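Side-chain contacts in sulfate transporter 4.1, chloroplastic (Arabidopsis thaliana, PDB 7LHV), which cotransports protons and sulfate across the membrane as a secondary active symporter of the SLC26A/SulP family and may help regulate sulfate assimilation: residues Leu265-Leu268 with Gln269-His273; Ser394-Asn397 with Asn398-Glu401; Gly296-Ile299 with Ala300-His304; Val110-Ala113 with Met114-Lys118. All coordinates share one frame; numbering follows the deposited sequence.

Overall arrangement
All four contacts lie within the sulfate permease region and follow the chain in the order contact 4 (helix 91-119), contact 1 (helix 255-277), contact 3 (the end of helix 284-300) and contact 2 (helix 391-399). None touches another. Contacts 1 and 4 each lie about 18 to 20 Å, centre to centre, from the other contacts, whereas the centres of contacts 2 and 3 are about 33 Å apart. Neighbouring helices relate them: helix 431-443 packs on contacts 1 and 4, and the first half of helix 284-300 meets contacts 1 and 2. Together they sample the membrane domain from its surface to the buried surroundings of a bound sulfate.

Contact 1: residues Leu265-Leu268 with Gln269-His273; sequences LVIL and QVMKH
L265 and Q269 face each other one turn apart on the transmembrane helix 255-277, a worked example of how a regular helix stacks its side chains along its own length. The carbonyl O of L265 receives the backbone N of Q269 at 2.9 Å, and the aliphatic part of Q269 rises past that oxygen. The leucine branch makes a loose approach to it, with L265 CD1 4.5 Å from Q269 CG.

V266 repeats the backbone bond with V270. Here the two branched side chains are neighbours on the surface: V270 CG2 lies beside its own backbone N and therefore drops back over the preceding turn, 3.3 Å from V266 O. The methyl groups themselves stay further apart, V266 CG1 being 4.4 Å from V270 CG2.

I267 makes the closest apolar side-chain contact of the series. Its CG2 stands anti to the backbone N (CG1 taking chi1 -69°), which turns this methyl along the helix until it meets M271 SD at 3.9 Å, the two side chains passing at a slant. M271 CG rests 3.3 Å from I267 O.

L268 gives its carbonyl O to the backbone N of K272, and K272 CB sits 3.5 Å from that same oxygen before the lysine chain leads off elsewhere.

Two helices flank this turn. Helix 431-443 receives L265 on I439 and S440, L268 on I437 and Q269 on S443, with weak hydrogen bonds from K272 NZ to S440 and S443, while helix 284-300 meets M271 through L284, A288 and T291.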
# COMPACT_ATOMS: atom_id res chain seq x y z
N LEU A 265 36.20 23.16 -8.46
CA LEU A 265 35.42 22.54 -7.40
C LEU A 265 35.95 22.94 -6.03
O LEU A 265 35.17 23.20 -5.10
CB LEU A 265 35.44 21.02 -7.56
CG LEU A 265 34.65 20.21 -6.54
CD1 LEU A 265 33.18 20.57 -6.59
CD2 LEU A 265 34.85 18.73 -6.81
N VAL A 266 37.28 23.00 -5.87
CA VAL A 266 37.86 23.40 -4.59
C VAL A 266 37.47 24.84 -4.26
O VAL A 266 37.08 25.14 -3.13
CB VAL A 266 39.39 23.22 -4.62
CG1 VAL A 266 40.05 24.07 -3.55
CG2 VAL A 266 39.75 21.76 -4.45
N ILE A 267 37.55 25.73 -5.24
CA ILE A 267 37.19 27.13 -5.01
C ILE A 267 35.71 27.24 -4.64
O ILE A 267 35.34 27.97 -3.71
CB ILE A 267 37.53 27.99 -6.24
CG1 ILE A 267 39.05 28.09 -6.41
CG2 ILE A 267 36.91 29.37 -6.12
CD1 ILE A 267 39.74 28.79 -5.26
N LEU A 268 34.85 26.52 -5.36
CA LEU A 268 33.42 26.57 -5.07
C LEU A 268 33.11 26.07 -3.67
O LEU A 268 32.32 26.68 -2.94
CB LEU A 268 32.65 25.76 -6.11
CG LEU A 268 32.04 26.51 -7.30
CD1 LEU A 268 33.08 27.36 -8.00
CD2 LEU A 268 31.41 25.52 -8.27
N GLN A 269 33.72 24.95 -3.27
CA GLN A 269 33.45 24.40 -1.95
C GLN A 269 34.00 25.30 -0.85
O GLN A 269 33.36 25.46 0.20
CB GLN A 269 34.02 22.99 -1.85
CG GLN A 269 33.05 21.91 -2.33
CD GLN A 269 33.57 20.51 -2.10
OE1 GLN A 269 34.75 20.31 -1.80
NE2 GLN A 269 32.69 19.53 -2.24
N VAL A 270 35.17 25.90 -1.07
CA VAL A 270 35.72 26.83 -0.09
C VAL A 270 34.81 28.04 0.07
O VAL A 270 34.53 28.48 1.19
CB VAL A 270 37.15 27.25 -0.50
CG1 VAL A 270 37.54 28.55 0.18
CG2 VAL A 270 38.14 26.15 -0.15
N MET A 271 34.33 28.59 -1.05
CA MET A 271 33.42 29.73 -0.98
C MET A 271 32.13 29.37 -0.26
O MET A 271 31.64 30.14 0.57
CB MET A 271 33.11 30.25 -2.39
CG MET A 271 34.25 31.00 -3.03
SD MET A 271 33.89 31.48 -4.73
CE MET A 271 32.66 32.75 -4.47
N LYS A 272 31.57 28.19 -0.56
CA LYS A 272 30.33 27.78 0.09
C LYS A 272 30.53 27.59 1.59
O LYS A 272 29.69 28.02 2.39
CB LYS A 272 29.82 26.49 -0.55
CG LYS A 272 28.62 25.89 0.16
CD LYS A 272 28.00 24.77 -0.67
CE LYS A 272 28.85 23.51 -0.62
NZ LYS A 272 28.16 22.35 -1.23
N HIS A 273 31.64 26.96 1.99
CA HIS A 273 31.90 26.76 3.42
C HIS A 273 32.12 28.09 4.14
O HIS A 273 31.65 28.27 5.26
CB HIS A 273 33.10 25.84 3.61
CG HIS A 273 32.75 24.38 3.61
ND1 HIS A 273 31.96 23.81 2.63
CD2 HIS A 273 33.07 23.39 4.47
CE1 HIS A 273 31.82 22.52 2.89
NE2 HIS A 273 32.48 22.24 4.00

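Contact 2: residues Ser394-Asn397 with Asn398-Glu401; sequences SAVN and NESE
V396 and S400 meet where helix 391-399, a short helix of the SulP membrane domain that follows strand 388-389, gives way to a turn. On the packed side the serine hydroxyl turns back beside its own backbone N (chi1 -59°), and S400 OG gives a hydrogen bond to V396 O, modelled at 2.5 Å, a length not to be read literally at this resolution. S400 N adds a weak bond to the same oxygen. Earlier in the turn, E399 N bonds A395 O at 3.0 Å.

The E399 chain doubles back: CG sits between the backbone N and the carbonyl carbon (chi1 69°) and a bend at chi2 (-85°) lays the carboxylate across V396, with E399 OE2 3.6 Å from V396 CA. Beyond the turn, OE2 has a long, weak ion pair with R285 of helix 284-300. With an alanine here, R285 would probably lose this weak partner and the flank of V396 its cover.

N397 is also buried, its ND2 bonded to Q146 O, and S394 OG is bonded to S390 O and A148 N. The loose side belongs to E401, which is exposed, has its CB directed away from residues 394-397 and makes a long, weak ion pair with K403. Its backbone still closes the turn, E401 N reaching N398 O at 3.2 Å.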
# COMPACT_ATOMS: atom_id res chain seq x y z
N SER A 394 15.75 27.98 -3.01
CA SER A 394 14.71 28.44 -2.09
C SER A 394 15.31 28.91 -0.78
O SER A 394 14.89 29.92 -0.22
CB SER A 394 13.68 27.34 -1.85
OG SER A 394 13.15 26.87 -3.07
N ALA A 395 16.30 28.18 -0.26
CA ALA A 395 17.00 28.64 0.93
C ALA A 395 17.64 29.99 0.69
O ALA A 395 17.35 30.96 1.39
CB ALA A 395 18.05 27.61 1.35
N VAL A 396 18.45 30.10 -0.37
CA VAL A 396 19.15 31.35 -0.67
C VAL A 396 18.15 32.50 -0.78
O VAL A 396 18.43 33.63 -0.35
CB VAL A 396 20.00 31.20 -1.94
CG1 VAL A 396 20.45 32.56 -2.45
CG2 VAL A 396 21.19 30.32 -1.66
N ASN A 397 16.98 32.23 -1.34
CA ASN A 397 15.90 33.20 -1.32
C ASN A 397 15.46 33.50 0.11
O ASN A 397 15.11 34.64 0.43
CB ASN A 397 14.72 32.68 -2.15
CG ASN A 397 13.96 33.79 -2.83
OD1 ASN A 397 14.50 34.85 -3.11
ND2 ASN A 397 12.69 33.53 -3.11
N ASN A 398 15.45 32.48 0.97
CA ASN A 398 14.95 32.66 2.33
C ASN A 398 15.84 33.58 3.15
O ASN A 398 15.35 34.53 3.76
CB ASN A 398 14.79 31.30 3.02
CG ASN A 398 13.92 31.37 4.25
OD1 ASN A 398 12.78 31.82 4.18
ND2 ASN A 398 14.45 30.93 5.38
N GLU A 399 17.16 33.33 3.18
CA GLU A 399 17.96 34.28 3.95
C GLU A 399 18.24 35.57 3.20
O GLU A 399 18.84 36.48 3.79
CB GLU A 399 19.30 33.71 4.46
CG GLU A 399 20.39 33.41 3.44
CD GLU A 399 20.25 32.05 2.82
OE1 GLU A 399 19.17 31.46 2.95
OE2 GLU A 399 21.23 31.58 2.21
N SER A 400 17.84 35.69 1.94
CA SER A 400 17.88 36.97 1.25
C SER A 400 16.71 37.87 1.62
O SER A 400 16.51 38.90 0.97
CB SER A 400 17.92 36.76 -0.26
OG SER A 400 19.05 35.99 -0.63
N GLU A 401 15.94 37.49 2.65
CA GLU A 401 14.82 38.28 3.15
C GLU A 401 13.76 38.49 2.07
O GLU A 401 13.12 39.55 2.00
CB GLU A 401 15.29 39.62 3.71
CG GLU A 401 16.17 39.51 4.95
CD GLU A 401 15.42 38.96 6.15
OE1 GLU A 401 14.21 39.23 6.27
OE2 GLU A 401 16.06 38.27 6.97

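Contact 3: residues Gly296-Ile299 with Ala300-His304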
# COMPACT_ATOMS: atom_id res chain seq x y z
N GLY A 296 37.03 30.02 -14.63
CA GLY A 296 37.47 29.03 -15.60
C GLY A 296 37.63 29.61 -16.99
O GLY A 296 38.67 29.43 -17.63
N THR A 297 36.62 30.35 -17.46
CA THR A 297 36.68 30.96 -18.78
C THR A 297 37.94 31.80 -18.93
O THR A 297 38.57 31.80 -20.00
CB THR A 297 35.45 31.83 -19.00
OG1 THR A 297 34.27 31.02 -18.91
CG2 THR A 297 35.50 32.49 -20.37
N THR A 298 38.35 32.48 -17.86
CA THR A 298 39.55 33.31 -17.92
C THR A 298 40.76 32.48 -18.34
O THR A 298 41.48 32.85 -19.28
CB THR A 298 39.79 33.97 -16.56
OG1 THR A 298 38.68 34.81 -16.24
CG2 THR A 298 41.05 34.81 -16.60
N ILE A 299 40.96 31.33 -17.70
CA ILE A 299 42.07 30.46 -18.11
C ILE A 299 41.83 29.93 -19.52
O ILE A 299 42.78 29.76 -20.29
CB ILE A 299 42.28 29.32 -17.09
CG1 ILE A 299 42.68 29.87 -15.72
CG2 ILE A 299 43.34 28.35 -17.60
CD1 ILE A 299 41.54 30.20 -14.80
N ALA A 300 40.57 29.67 -19.88
CA ALA A 300 40.28 29.26 -21.25
C ALA A 300 40.59 30.36 -22.25
O ALA A 300 40.73 30.06 -23.45
CB ALA A 300 38.82 28.83 -21.37
N LYS A 301 40.69 31.61 -21.81
CA LYS A 301 40.98 32.73 -22.70
C LYS A 301 42.39 33.27 -22.53
O LYS A 301 42.72 34.31 -23.12
CB LYS A 301 39.97 33.86 -22.48
CG LYS A 301 38.54 33.49 -22.84
CD LYS A 301 37.68 34.73 -23.02
CE LYS A 301 37.80 35.29 -24.44
NZ LYS A 301 37.22 34.37 -25.45
N VAL A 302 43.24 32.61 -21.75
CA VAL A 302 44.61 33.06 -21.54
C VAL A 302 45.58 31.99 -22.01
O VAL A 302 46.39 32.22 -22.92
CB VAL A 302 44.87 33.43 -20.07
CG1 VAL A 302 46.35 33.60 -19.81
CG2 VAL A 302 44.12 34.70 -19.71
N PHE A 303 45.51 30.81 -21.39
CA PHE A 303 46.43 29.73 -21.71
C PHE A 303 45.94 28.85 -22.85
O PHE A 303 46.76 28.23 -23.55
CB PHE A 303 46.68 28.87 -20.47
CG PHE A 303 47.27 29.64 -19.32
CD1 PHE A 303 48.65 29.78 -19.19
CD2 PHE A 303 46.46 30.23 -18.37
CE1 PHE A 303 49.19 30.48 -18.14
CE2 PHE A 303 47.00 30.94 -17.31
CZ PHE A 303 48.37 31.07 -17.20
N HIS A 304 44.62 28.77 -23.05
CA HIS A 304 43.99 27.96 -24.09
C HIS A 304 44.48 26.52 -24.04
O HIS A 304 45.21 26.08 -24.94
CB HIS A 304 44.26 28.56 -25.47
CG HIS A 304 43.75 29.96 -25.64
ND1 HIS A 304 42.41 30.25 -25.74
CD2 HIS A 304 44.40 31.14 -25.71
CE1 HIS A 304 42.25 31.55 -25.87
NE2 HIS A 304 43.44 32.12 -25.86
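The C-terminal end of transmembrane helix 284-300 unwinds here, with I299 and F303 meeting across the exit. A regular bond still runs from A300 N to G296 O at 3.0 Å, but K301 is the first residue to leave helical backbone angles, and its N bonds T298 O, three residues back, at 2.9 Å while keeping a weak bond to T297 O. I299 O then becomes the gathering point: V302 N at 3.2 Å and F303 N at 3.1 Å both reach it from the same face of its plane, the former well above that plane, and H304 N adds a weak bond.

Side chains follow the turn. I299 CG2, anti to its own N (CG1 taking chi1 -63°), leans along the chain to F303 CD2 at 3.7 Å, an oblique approach to the ring. V302 CG1 lies over one face of that ring, offset toward its rim. On another side T297 and K301 run alongside each other, T297 CG2 being 4.0 Å from K301 CG, and the lysine goes on to a cation-pi contact with Y428. T298 OG1 bonds V294 O further up the helix.

Three-residue bonds appearing beside four-residue ones, with several N-H groups sharing one late carbonyl, are a characteristic way for a helix to finish.

Contact 4: residues Val110-Ala113 with Met114-Lys118; sequences VPQA and MSYAK
P111 and S115 meet across a turn of transmembrane helix 91-119, a proline-kinked helix whose P111 nitrogen makes no bond to the turn before it. P111 O accepts two donors from S115, the backbone N at 2.9 Å and OG at 2.8 Å, which come from opposite faces of its plane. The second bond exists because the hydroxyl stands anti to the carbonyl carbon of S115 (chi1 -57°).

One residue on, Q112 and Y116 point the same way. Q112 O lies over one face of the tyrosine ring, 3.2 Å from Y116 CG, and further out the amide and ring planes stand 45° apart, with Q112 NE2 3.8 Å from Y116 OH. A bound sulfate sits about 4 Å from the Y116 side chain, consistent with a substrate pocket. A leucine in place of the tyrosine would probably leave the Q112 amide without its flat neighbour and open a gap beside the sulfate.

Behind them M114 CE rests 3.9 Å from V110 CG1, and both side chains touch F426. Helix 431-443 touches S115 through L434 and V438, and Y116 through A441. Q112 OE1 in turn accepts a weak hydrogen bond from R393 NH1.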
# COMPACT_ATOMS: atom_id res chain seq x y z
N VAL A 110 21.48 31.04 -13.13
CA VAL A 110 21.87 30.94 -14.54
C VAL A 110 22.93 29.85 -14.74
O VAL A 110 22.71 28.91 -15.52
CB VAL A 110 22.35 32.30 -15.08
CG1 VAL A 110 22.97 32.13 -16.46
CG2 VAL A 110 21.20 33.29 -15.13
N PRO A 111 24.09 29.91 -14.05
CA PRO A 111 25.06 28.82 -14.22
C PRO A 111 24.53 27.47 -13.76
O PRO A 111 24.82 26.45 -14.39
CB PRO A 111 26.25 29.28 -13.37
CG PRO A 111 25.66 30.15 -12.35
CD PRO A 111 24.56 30.88 -13.04
N GLN A 112 23.76 27.45 -12.68
CA GLN A 112 23.17 26.20 -12.22
C GLN A 112 22.17 25.66 -13.24
O GLN A 112 22.09 24.44 -13.44
CB GLN A 112 22.50 26.39 -10.86
CG GLN A 112 23.44 26.29 -9.69
CD GLN A 112 22.72 26.05 -8.39
OE1 GLN A 112 21.53 26.34 -8.26
NE2 GLN A 112 23.43 25.52 -7.40
N ALA A 113 21.41 26.54 -13.88
CA ALA A 113 20.47 26.10 -14.90
C ALA A 113 21.20 25.44 -16.07
O ALA A 113 20.82 24.36 -16.52
CB ALA A 113 19.63 27.27 -15.38
N MET A 114 22.27 26.08 -16.55
CA MET A 114 23.02 25.48 -17.65
C MET A 114 23.66 24.16 -17.23
O MET A 114 23.67 23.19 -18.00
CB MET A 114 24.07 26.45 -18.19
CG MET A 114 23.50 27.68 -18.86
SD MET A 114 24.78 28.75 -19.53
CE MET A 114 25.43 29.49 -18.03
N SER A 115 24.21 24.11 -16.01
CA SER A 115 24.85 22.88 -15.54
C SER A 115 23.85 21.74 -15.43
O SER A 115 24.15 20.60 -15.81
CB SER A 115 25.53 23.14 -14.20
OG SER A 115 26.46 24.20 -14.30
N TYR A 116 22.66 22.01 -14.90
CA TYR A 116 21.64 20.98 -14.78
C TYR A 116 21.12 20.54 -16.14
O TYR A 116 20.81 19.36 -16.33
CB TYR A 116 20.50 21.47 -13.90
CG TYR A 116 20.88 21.67 -12.45
CD1 TYR A 116 21.87 20.91 -11.87
CD2 TYR A 116 20.24 22.62 -11.68
CE1 TYR A 116 22.22 21.09 -10.55
CE2 TYR A 116 20.58 22.81 -10.36
CZ TYR A 116 21.57 22.04 -9.80
OH TYR A 116 21.91 22.23 -8.48
N ALA A 117 21.00 21.47 -17.09
CA ALA A 117 20.62 21.08 -18.44
C ALA A 117 21.66 20.16 -19.05
O ALA A 117 21.31 19.19 -19.73
CB ALA A 117 20.43 22.32 -19.31
N LYS A 118 22.94 20.45 -18.82
CA LYS A 118 23.99 19.55 -19.28
C LYS A 118 23.88 18.19 -18.61
O LYS A 118 24.14 17.15 -19.23
CB LYS A 118 25.36 20.17 -19.02
CG LYS A 118 25.83 21.11 -20.11
CD LYS A 118 26.15 20.35 -21.39
CE LYS A 118 27.36 19.46 -21.20
NZ LYS A 118 28.60 20.26 -21.00